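Local coordinates for protein SOXA (Paracoccus denitrificans, PDB 2C1D) that is the diheme cytochrome subunit of the SoxAX complex, which joins thiosulfate to a cysteine of the sulfur carrier SoxYZ through a heterodisulfide bond, at residues D33-G38 / L197-I202; E17-T22 / G254-G259; K166-T171 / K242-Y247. All blocks are in the same frame, centred on the assembly; numbering follows the deposited sequence.

Contact 1 of 3, residues D33-G38 / L197-I202; sequences DTIYSG and LSQGQI. With HEC (heme c), chain J.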
loop_
_atom_site.group_PDB
_atom_site.type_symbol
_atom_site.label_atom_id
_atom_site.label_comp_id
_atom_site.label_asym_id
_atom_site.label_seq_id
_atom_site.Cartn_x
_atom_site.Cartn_y
_atom_site.Cartn_z
ATOM N N ASP A 33 15.287 7.362 10.122
ATOM C CA ASP A 33 16.540 7.041 10.792
ATOM C C ASP A 33 16.986 5.676 10.272
ATOM O O ASP A 33 18.176 5.403 10.091
ATOM C CB ASP A 33 16.325 6.975 12.313
ATOM C CG ASP A 33 16.146 8.360 12.952
ATOM O OD1 ASP A 33 15.710 8.416 14.128
ATOM O OD2 ASP A 33 16.388 9.436 12.351
ATOM N N THR A 34 15.992 4.834 10.009
ATOM C CA THR A 34 16.209 3.442 9.665
ATOM C C THR A 34 15.116 2.931 8.708
ATOM O O THR A 34 13.940 3.250 8.889
ATOM C CB THR A 34 16.167 2.625 10.947
ATOM O OG1 THR A 34 17.129 3.146 11.887
ATOM C CG2 THR A 34 16.604 1.199 10.699
ATOM N N ILE A 35 15.520 2.161 7.697
ATOM C CA ILE A 35 14.554 1.423 6.882
ATOM C C ILE A 35 14.435 -0.010 7.354
ATOM O O ILE A 35 15.409 -0.580 7.855
ATOM C CB ILE A 35 14.885 1.486 5.386
ATOM C CG1 ILE A 35 16.321 1.035 5.100
ATOM C CG2 ILE A 35 14.595 2.896 4.856
ATOM C CD1 ILE A 35 16.580 0.798 3.628
ATOM N N TYR A 36 13.228 -0.562 7.186
ATOM C CA TYR A 36 12.843 -1.854 7.719
ATOM C C TYR A 36 12.062 -2.623 6.667
ATOM O O TYR A 36 11.235 -2.060 5.952
ATOM C CB TYR A 36 11.889 -1.717 8.918
ATOM C CG TYR A 36 12.460 -1.040 10.161
ATOM C CD1 TYR A 36 12.314 0.330 10.350
ATOM C CD2 TYR A 36 13.104 -1.773 11.145
ATOM C CE1 TYR A 36 12.843 0.975 11.506
ATOM C CE2 TYR A 36 13.624 -1.146 12.305
ATOM C CZ TYR A 36 13.493 0.221 12.468
ATOM O OH TYR A 36 13.996 0.838 13.596
ATOM N N SER A 37 12.287 -3.916 6.623
ATOM C CA SER A 37 11.372 -4.815 5.942
ATOM C C SER A 37 10.033 -4.797 6.660
ATOM O O SER A 37 9.982 -4.612 7.884
ATOM C CB SER A 37 11.925 -6.233 6.006
ATOM O OG SER A 37 10.953 -7.197 5.686
ATOM N N GLY A 38 8.969 -5.008 5.894
ATOM C CA GLY A 38 7.640 -5.270 6.423
ATOM C C GLY A 38 7.518 -6.442 7.379
ATOM O O GLY A 38 6.590 -6.488 8.176
ATOM N N LEU A 197 1.085 -0.537 10.300
ATOM C CA LEU A 197 1.641 0.053 9.116
ATOM C C LEU A 197 3.152 -0.138 9.044
ATOM O O LEU A 197 3.886 0.198 9.983
ATOM C CB LEU A 197 1.319 1.546 9.034
ATOM C CG LEU A 197 -0.018 1.878 8.385
ATOM C CD1 LEU A 197 -0.433 3.317 8.708
ATOM C CD2 LEU A 197 -0.010 1.623 6.870
ATOM N N SER A 198 3.604 -0.635 7.898
ATOM C CA SER A 198 5.042 -0.750 7.592
ATOM C C SER A 198 5.504 0.447 6.771
ATOM O O SER A 198 4.753 1.416 6.594
ATOM C CB SER A 198 5.298 -2.066 6.854
ATOM O OG SER A 198 4.863 -2.001 5.532
ATOM N N GLN A 199 6.739 0.415 6.283
ATOM C CA GLN A 199 7.214 1.457 5.392
ATOM C C GLN A 199 6.822 1.178 3.940
ATOM O O GLN A 199 7.287 1.869 3.048
ATOM C CB GLN A 199 8.724 1.647 5.498
ATOM C CG GLN A 199 9.156 2.229 6.805
ATOM C CD GLN A 199 10.657 2.189 6.996
ATOM O OE1 GLN A 199 11.363 1.536 6.222
ATOM N NE2 GLN A 199 11.165 2.939 8.010
ATOM N N GLY A 200 5.993 0.160 3.729
ATOM C CA GLY A 200 5.509 -0.195 2.404
ATOM C C GLY A 200 6.645 -0.497 1.457
ATOM O O GLY A 200 6.658 0.008 0.334
ATOM N N GLN A 201 7.587 -1.308 1.917
ATOM C CA GLN A 201 8.724 -1.720 1.111
ATOM C C GLN A 201 8.340 -2.921 0.241
ATOM O O GLN A 201 7.436 -3.682 0.594
ATOM C CB GLN A 201 9.933 -2.049 2.000
ATOM C CG GLN A 201 10.360 -0.940 3.030
ATOM C CD GLN A 201 11.225 0.159 2.432
ATOM O OE1 GLN A 201 11.302 0.276 1.212
ATOM N NE2 GLN A 201 11.884 0.979 3.295
ATOM N N ILE A 202 9.049 -3.081 -0.869
ATOM C CA ILE A 202 8.841 -4.190 -1.804
ATOM C C ILE A 202 10.055 -5.105 -1.930
ATOM O O ILE A 202 10.092 -5.947 -2.812
ATOM C CB ILE A 202 8.364 -3.709 -3.220
ATOM C CG1 ILE A 202 9.402 -2.855 -3.940
ATOM C CG2 ILE A 202 7.067 -2.929 -3.107
ATOM C CD1 ILE A 202 9.014 -2.560 -5.374
HETATM FE FE HEC J . 0.184 0.571 1.294
HETATM C CHA HEC J . 0.848 -2.538 2.548
HETATM C CHB HEC J . 2.753 0.108 -0.985
HETATM C CHC HEC J . -0.524 3.570 -0.084
HETATM C CHD HEC J . -1.976 1.220 3.833
HETATM N NA HEC J . 1.563 -0.956 0.869
HETATM C C1A HEC J . 1.650 -2.152 1.520
HETATM C C2A HEC J . 2.733 -2.902 0.944
HETATM C C3A HEC J . 3.256 -2.151 -0.050
HETATM C C4A HEC J . 2.530 -0.914 -0.103
HETATM C CMA HEC J . 4.412 -2.502 -0.984
HETATM C CAA HEC J . 3.202 -4.311 1.382
HETATM C CBA HEC J . 4.441 -4.164 2.283
HETATM C CGA HEC J . 4.995 -5.526 2.688
HETATM O O1A HEC J . 6.006 -5.547 3.426
HETATM O O2A HEC J . 4.419 -6.595 2.297
HETATM N NB HEC J . 0.949 1.613 -0.210
HETATM C C1B HEC J . 1.971 1.245 -1.072
HETATM C C2B HEC J . 2.053 2.214 -2.120
HETATM C C3B HEC J . 1.170 3.175 -1.871
HETATM C C4B HEC J . 0.442 2.799 -0.690
HETATM C CMB HEC J . 3.084 2.179 -3.250
HETATM C CAB HEC J . 0.912 4.428 -2.734
HETATM C CBB HEC J . 0.521 4.083 -3.999
HETATM N NC HEC J . -1.036 2.133 1.799
HETATM C C1C HEC J . -1.157 3.293 1.100
HETATM C C2C HEC J . -2.145 4.133 1.747
HETATM C C3C HEC J . -2.557 3.484 2.854
HETATM C C4C HEC J . -1.839 2.216 2.883
HETATM C CMC HEC J . -2.538 5.518 1.186
HETATM C CAC HEC J . -3.574 3.851 3.987
HETATM C CBC HEC J . -4.760 4.442 3.785
HETATM N ND HEC J . -0.457 -0.467 2.884
HETATM C C1D HEC J . -1.380 -0.003 3.825
HETATM C C2D HEC J . -1.631 -1.033 4.814
HETATM C C3D HEC J . -0.763 -2.196 4.399
HETATM C C4D HEC J . -0.074 -1.758 3.206
HETATM C CMD HEC J . -2.573 -0.984 6.030
HETATM C CAD HEC J . -0.592 -3.554 5.123
HETATM C CBD HEC J . 0.334 -3.330 6.333
HETATM C CGD HEC J . 1.772 -3.064 5.933
HETATM O O1D HEC J . 2.203 -1.901 5.772
HETATM O O2D HEC J . 2.546 -4.010 5.768
HETATM O O HOH W 1 8.541 -1.805 5.940
#
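Q199 OE1 is gripped by two N-H groups. The backbone N of Y36 donates to Q199 OE1 across the contact at 3.0 Å. The side-chain NE2 of Q201 donates to the same Q199 OE1, also at 3.0 Å. The two donors come from opposite faces of the Q199 amide plane. Y36 N sits well above that plane, 44° out of it, and so is not on a lone pair. The other end of the amide is held too. Q199 NE2 donates to T34 O at 2.9 Å, nearly straight, and T34 O lies in the amide plane. With both ends bonded, the flip of the Q199 amide is fixed. The Q199 chain runs extended beyond CG and so carries its amide to the edge strand 35-36 of the small N-terminal antiparallel sheet. There Q199 NE2 also lies at the edge of the Y36 ring, with ring and amide planes 61° apart. Q201 bends at chi2 (-82°), which brings its NE2 against I35, 3.7 Å from I35 CG2. A water accepts from Q199 N and donates to Y36 O.

The loop 197-202 belongs to a cytochrome c domain and lines the heme c pocket. S198 N and S198 OG both donate to one heme propionate oxygen, O1D, with S198 OG at 2.7 Å from it. S198 OG also accepts from G200 N, an ST turn. S198 O takes the ND1 hydrogen bond of H184, an axial ligand of the heme iron. G38 CA lies 3.4 Å from propionate oxygen O1A, where a side chain would clash.

Contact 2 of 3, residues E17-T22 / G254-G259; sequences EIVTKT and GLSVEG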
loop_
_atom_site.group_PDB
_atom_site.type_symbol
_atom_site.label_atom_id
_atom_site.label_comp_id
_atom_site.label_asym_id
_atom_site.label_seq_id
_atom_site.Cartn_x
_atom_site.Cartn_y
_atom_site.Cartn_z
ATOM N N GLU A 17 21.112 -15.305 5.897
ATOM C CA GLU A 17 20.832 -14.093 6.603
ATOM C C GLU A 17 20.114 -13.119 5.669
ATOM O O GLU A 17 20.498 -12.957 4.510
ATOM C CB GLU A 17 22.137 -13.478 7.115
ATOM C CG GLU A 17 22.937 -14.393 8.053
ATOM C CD GLU A 17 24.173 -13.707 8.620
ATOM O OE1 GLU A 17 24.461 -12.536 8.233
ATOM O OE2 GLU A 17 24.861 -14.341 9.462
ATOM N N ILE A 18 19.069 -12.505 6.210
ATOM C CA ILE A 18 18.319 -11.449 5.569
ATOM C C ILE A 18 18.519 -10.150 6.387
ATOM O O ILE A 18 18.214 -10.106 7.585
ATOM C CB ILE A 18 16.821 -11.831 5.507
ATOM C CG1 ILE A 18 16.620 -13.204 4.838
ATOM C CG2 ILE A 18 16.014 -10.736 4.791
ATOM C CD1 ILE A 18 17.167 -13.350 3.396
ATOM N N VAL A 19 19.051 -9.110 5.741
ATOM C CA VAL A 19 19.093 -7.771 6.342
ATOM C C VAL A 19 17.679 -7.204 6.288
ATOM O O VAL A 19 17.151 -6.928 5.200
ATOM C CB VAL A 19 20.100 -6.814 5.610
ATOM C CG1 VAL A 19 20.033 -5.376 6.186
ATOM C CG2 VAL A 19 21.533 -7.330 5.723
ATOM N N THR A 20 17.060 -7.050 7.445
ATOM C CA THR A 20 15.703 -6.499 7.554
ATOM C C THR A 20 15.636 -5.093 8.172
ATOM O O THR A 20 14.542 -4.540 8.345
ATOM C CB THR A 20 14.845 -7.429 8.409
ATOM O OG1 THR A 20 15.477 -7.672 9.680
ATOM C CG2 THR A 20 14.717 -8.803 7.769
ATOM N N LYS A 21 16.794 -4.552 8.535
ATOM C CA LYS A 21 16.894 -3.248 9.193
ATOM C C LYS A 21 18.274 -2.695 8.851
ATOM O O LYS A 21 19.296 -3.384 8.972
ATOM C CB LYS A 21 16.673 -3.394 10.710
ATOM C CG LYS A 21 17.250 -2.268 11.583
ATOM C CD LYS A 21 17.110 -2.589 13.089
ATOM C CE LYS A 21 17.403 -1.331 13.959
ATOM N NZ LYS A 21 17.785 -1.670 15.363
ATOM N N THR A 22 18.306 -1.476 8.348
ATOM C CA THR A 22 19.549 -0.886 7.892
ATOM C C THR A 22 19.387 0.618 7.696
ATOM O O THR A 22 18.263 1.147 7.774
ATOM C CB THR A 22 20.039 -1.600 6.601
ATOM O OG1 THR A 22 21.389 -1.234 6.302
ATOM C CG2 THR A 22 19.244 -1.182 5.361
ATOM N N GLY A 254 19.610 -1.499 0.214
ATOM C CA GLY A 254 20.377 -1.907 1.384
ATOM C C GLY A 254 19.739 -3.064 2.126
ATOM O O GLY A 254 20.436 -3.905 2.696
ATOM N N LEU A 255 18.410 -3.116 2.144
ATOM C CA LEU A 255 17.721 -4.300 2.652
ATOM C C LEU A 255 18.004 -5.478 1.719
ATOM O O LEU A 255 18.266 -5.285 0.523
ATOM C CB LEU A 255 16.211 -4.059 2.745
ATOM C CG LEU A 255 15.746 -3.004 3.747
ATOM C CD1 LEU A 255 14.321 -2.599 3.453
ATOM C CD2 LEU A 255 15.874 -3.504 5.181
ATOM N N SER A 256 17.938 -6.695 2.244
ATOM C CA SER A 256 18.080 -7.869 1.411
ATOM C C SER A 256 16.809 -8.185 0.618
ATOM O O SER A 256 15.657 -7.995 1.052
ATOM C CB SER A 256 18.445 -9.126 2.227
ATOM O OG SER A 256 19.632 -8.963 2.992
ATOM N N VAL A 257 17.034 -8.743 -0.546
ATOM C CA VAL A 257 15.998 -9.448 -1.242
ATOM C C VAL A 257 15.580 -10.623 -0.348
ATOM O O VAL A 257 16.399 -11.481 -0.040
ATOM C CB VAL A 257 16.516 -9.964 -2.589
ATOM C CG1 VAL A 257 15.485 -10.806 -3.246
ATOM C CG2 VAL A 257 16.864 -8.802 -3.505
ATOM N N GLU A 258 14.312 -10.679 0.038
ATOM C CA GLU A 258 13.819 -11.775 0.880
ATOM C C GLU A 258 13.594 -13.071 0.093
ATOM O O GLU A 258 13.595 -14.156 0.687
ATOM C CB GLU A 258 12.568 -11.336 1.657
ATOM C CG GLU A 258 12.924 -10.217 2.640
ATOM C CD GLU A 258 11.787 -9.675 3.486
ATOM O OE1 GLU A 258 10.779 -10.365 3.747
ATOM O OE2 GLU A 258 11.932 -8.521 3.954
ATOM N N GLY A 259 13.473 -12.957 -1.229
ATOM C CA GLY A 259 13.128 -14.072 -2.102
ATOM C C GLY A 259 11.637 -14.106 -2.289
ATOM O O GLY A 259 11.113 -13.480 -3.194
#
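S256 and V19 meet through two hydrogen bonds. V19 N donates to S256 OG at 2.8 Å. S256 N donates to V19 O at 3.1 Å, almost straight at 170°, and it arrives on a lone pair of that carbonyl. One residue thus uses its side-chain oxygen and its backbone N to grip both the backbone N and the backbone O of V19. S256 OG lies beside its own backbone N (chi1 -57°), which turns it to V19.

Apolar groups close in around this pair. L255 CD2 presses on the backbone of T20, 3.4 Å from T20 C. T22 CG2 packs on the G254-L255 peptide, 3.8 Å from G254 C. A side chain at G254 would be tight against T22 CG2. At the other end I18 CG2 touches E258 CG at 3.8 Å, and the two side chains cross at about a right angle.

A second shell sets these groups in place. The carboxylate of E258 forms a salt bridge with R263 and probably a hydrogen bond with S37. T20 OG1 is hydrogen-bonded to H40, and G254 and L255 bond by backbone to V150. I18 pairs with L7, while T20 and T22 pair with S37 and I35. The loop after helix 239-251 is therefore fastened to the middle strand of a three-stranded antiparallel sheet, at the break in strand 16-22.

Contact 3 of 3, residues K166-T171 / K242-Y247; sequences KEIYYT and KALELY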
loop_
_atom_site.group_PDB
_atom_site.type_symbol
_atom_site.label_atom_id
_atom_site.label_comp_id
_atom_site.label_asym_id
_atom_site.label_seq_id
_atom_site.Cartn_x
_atom_site.Cartn_y
_atom_site.Cartn_z
ATOM N N LYS A 166 8.534 9.015 -7.938
ATOM C CA LYS A 166 8.545 9.806 -6.722
ATOM C C LYS A 166 7.287 10.673 -6.655
ATOM O O LYS A 166 6.631 10.743 -5.621
ATOM C CB LYS A 166 9.811 10.692 -6.632
ATOM C CG LYS A 166 9.886 11.505 -5.352
ATOM C CD LYS A 166 11.045 12.534 -5.381
ATOM C CE LYS A 166 10.914 13.579 -4.261
ATOM N NZ LYS A 166 12.202 14.334 -4.159
ATOM N N GLU A 167 6.956 11.332 -7.762
ATOM C CA GLU A 167 5.771 12.192 -7.796
ATOM C C GLU A 167 4.486 11.411 -7.423
ATOM O O GLU A 167 3.669 11.892 -6.643
ATOM C CB GLU A 167 5.647 12.868 -9.178
ATOM C CG GLU A 167 4.729 14.083 -9.202
ATOM C CD GLU A 167 4.220 14.442 -10.589
ATOM O OE1 GLU A 167 4.800 13.985 -11.613
ATOM O OE2 GLU A 167 3.213 15.191 -10.654
ATOM N N ILE A 168 4.330 10.214 -7.984
ATOM C CA ILE A 168 3.187 9.341 -7.694
ATOM C C ILE A 168 3.162 9.033 -6.200
ATOM O O ILE A 168 2.118 9.153 -5.576
ATOM C CB ILE A 168 3.262 8.026 -8.562
ATOM C CG1 ILE A 168 3.149 8.389 -10.040
ATOM C CG2 ILE A 168 2.194 6.974 -8.150
ATOM C CD1 ILE A 168 3.416 7.249 -11.003
ATOM N N TYR A 169 4.330 8.693 -5.627
ATOM C CA TYR A 169 4.453 8.279 -4.224
ATOM C C TYR A 169 3.893 9.311 -3.252
ATOM O O TYR A 169 3.277 8.949 -2.241
ATOM C CB TYR A 169 5.928 7.982 -3.838
ATOM C CG TYR A 169 6.032 7.117 -2.595
ATOM C CD1 TYR A 169 5.909 5.752 -2.688
ATOM C CD2 TYR A 169 6.211 7.676 -1.329
ATOM C CE1 TYR A 169 5.958 4.942 -1.578
ATOM C CE2 TYR A 169 6.260 6.862 -0.183
ATOM C CZ TYR A 169 6.115 5.484 -0.323
ATOM O OH TYR A 169 6.159 4.641 0.770
ATOM N N TYR A 170 4.088 10.584 -3.590
ATOM C CA TYR A 170 3.663 11.704 -2.755
ATOM C C TYR A 170 2.362 12.380 -3.219
ATOM O O TYR A 170 1.931 13.337 -2.612
ATOM C CB TYR A 170 4.802 12.729 -2.694
ATOM C CG TYR A 170 5.957 12.200 -1.884
ATOM C CD1 TYR A 170 7.009 11.535 -2.485
ATOM C CD2 TYR A 170 5.958 12.327 -0.507
ATOM C CE1 TYR A 170 8.066 11.027 -1.723
ATOM C CE2 TYR A 170 6.983 11.813 0.259
ATOM C CZ TYR A 170 8.034 11.165 -0.351
ATOM O OH TYR A 170 9.047 10.678 0.430
ATOM N N THR A 171 1.732 11.875 -4.272
ATOM C CA THR A 171 0.453 12.443 -4.745
ATOM C C THR A 171 -0.689 11.912 -3.923
ATOM O O THR A 171 -0.788 10.707 -3.684
ATOM C CB THR A 171 0.242 12.139 -6.231
ATOM O OG1 THR A 171 1.209 12.852 -6.990
ATOM C CG2 THR A 171 -1.112 12.713 -6.755
ATOM N N LYS A 242 5.278 1.078 -13.397
ATOM C CA LYS A 242 6.666 0.637 -13.595
ATOM C C LYS A 242 7.593 1.657 -12.970
ATOM O O LYS A 242 8.540 1.308 -12.252
ATOM C CB LYS A 242 7.017 0.521 -15.074
ATOM C CG LYS A 242 6.385 -0.607 -15.818
ATOM C CD LYS A 242 7.086 -0.772 -17.142
ATOM C CE LYS A 242 6.236 -1.484 -18.169
ATOM N NZ LYS A 242 7.087 -1.556 -19.452
ATOM N N ALA A 243 7.302 2.934 -13.202
ATOM C CA ALA A 243 8.041 4.009 -12.547
ATOM C C ALA A 243 7.912 3.988 -11.022
ATOM O O ALA A 243 8.891 4.166 -10.310
ATOM C CB ALA A 243 7.628 5.378 -13.098
ATOM N N LEU A 244 6.716 3.733 -10.519
ATOM C CA LEU A 244 6.484 3.611 -9.093
ATOM C C LEU A 244 7.275 2.428 -8.530
ATOM O O LEU A 244 7.841 2.538 -7.469
ATOM C CB LEU A 244 4.978 3.406 -8.820
ATOM C CG LEU A 244 4.512 3.346 -7.378
ATOM C CD1 LEU A 244 4.929 4.600 -6.595
ATOM C CD2 LEU A 244 2.978 3.148 -7.322
ATOM N N GLU A 245 7.290 1.297 -9.234
ATOM C CA GLU A 245 8.041 0.129 -8.760
ATOM C C GLU A 245 9.543 0.428 -8.659
ATOM O O GLU A 245 10.220 -0.035 -7.729
ATOM C CB GLU A 245 7.788 -1.141 -9.622
ATOM C CG GLU A 245 8.453 -2.377 -9.026
ATOM C CD GLU A 245 8.075 -3.701 -9.675
ATOM O OE1 GLU A 245 8.952 -4.601 -9.754
ATOM O OE2 GLU A 245 6.919 -3.867 -10.082
ATOM N N LEU A 246 10.063 1.204 -9.600
ATOM C CA LEU A 246 11.467 1.646 -9.568
ATOM C C LEU A 246 11.733 2.518 -8.357
ATOM O O LEU A 246 12.707 2.309 -7.623
ATOM C CB LEU A 246 11.822 2.433 -10.844
ATOM C CG LEU A 246 13.186 3.142 -10.929
ATOM C CD1 LEU A 246 14.369 2.148 -10.958
ATOM C CD2 LEU A 246 13.229 4.045 -12.150
ATOM N N TYR A 247 10.846 3.476 -8.140
ATOM C CA TYR A 247 11.004 4.398 -7.044
ATOM C C TYR A 247 10.877 3.676 -5.682
ATOM O O TYR A 247 11.712 3.860 -4.801
ATOM C CB TYR A 247 10.024 5.564 -7.153
ATOM C CG TYR A 247 10.167 6.472 -5.992
ATOM C CD1 TYR A 247 11.265 7.321 -5.890
ATOM C CD2 TYR A 247 9.245 6.454 -4.959
ATOM C CE1 TYR A 247 11.426 8.155 -4.783
ATOM C CE2 TYR A 247 9.410 7.259 -3.852
ATOM C CZ TYR A 247 10.505 8.109 -3.773
ATOM O OH TYR A 247 10.660 8.900 -2.651
#
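Helices 166-170 and 242-247 cross almost perpendicularly, at -88°, with their axes 8.9 Å apart. Y247 has the largest share of the contact. It points its ring at the first helix because CG lies anti to the backbone N (chi1 178°). K166 CA stands 3.6 Å above the centroid of the Y247 ring, almost on the ring normal, a CH-pi contact with the backbone itself. K166 CB and CG lie over the same face, with K166 CB 3.5 Å from Y247 CE1. The extended lysine chain then leads its amine away. Y169 meets Y247 obliquely: the ring planes are 58° apart, and Y169 CB lies 3.6 Å from Y247 CE2. At the far end Y247 OH reaches the edge of the Y170 ring, in its plane, 3.5 Å from Y170 CE1. An alanine in place of Y247 is likely to open a gap between the helices, with K166 CA and Y169 CB losing the ring they rest on.

Beside the tyrosines, I168 CG2 packs on L244 CD1 at 3.9 Å. The same L244 CD1 sits at the edge of the Y169 ring, 4.2 Å from Y169 CD1. Both helices lie in the second cytochrome c domain, where Y169 packs against helix 180-184, which carries the heme-binding C180 and H184. W162 meets Y247 edge-to-face.

The hydroxyl of Y170 is hydrogen-bonded to E185 and R251, and Y247 OH has a weak bond from R251. The contact between the two helices is thus apolar and aromatic, held by close fit, while the hydroxyls of Y170 and Y247 find partners beyond the two segments.

From the N terminus, the chain first lays down strand 16-22, then strand 35-36, its neighbour in the same sheet. Contact 2 closes the longest loop, bringing 254-259 back to strand 16-22. Contacts 1 and 3 are both nested inside it. Contact 1 closes the loop from strand 35-36 to 197-202 and ties the sheet to the heme pocket. Contact 3 closes the shorter one from 166-171 to 242-247 and joins helices 159-170 and 239-251. These two cross: 166-171 lies between the segments of contact 1, and 242-247 follows them. Contacts 1 and 2 touch through S37 with T20 and E258, contacts 1 and 3 through I202 with E245. Contacts 2 and 3 do not touch.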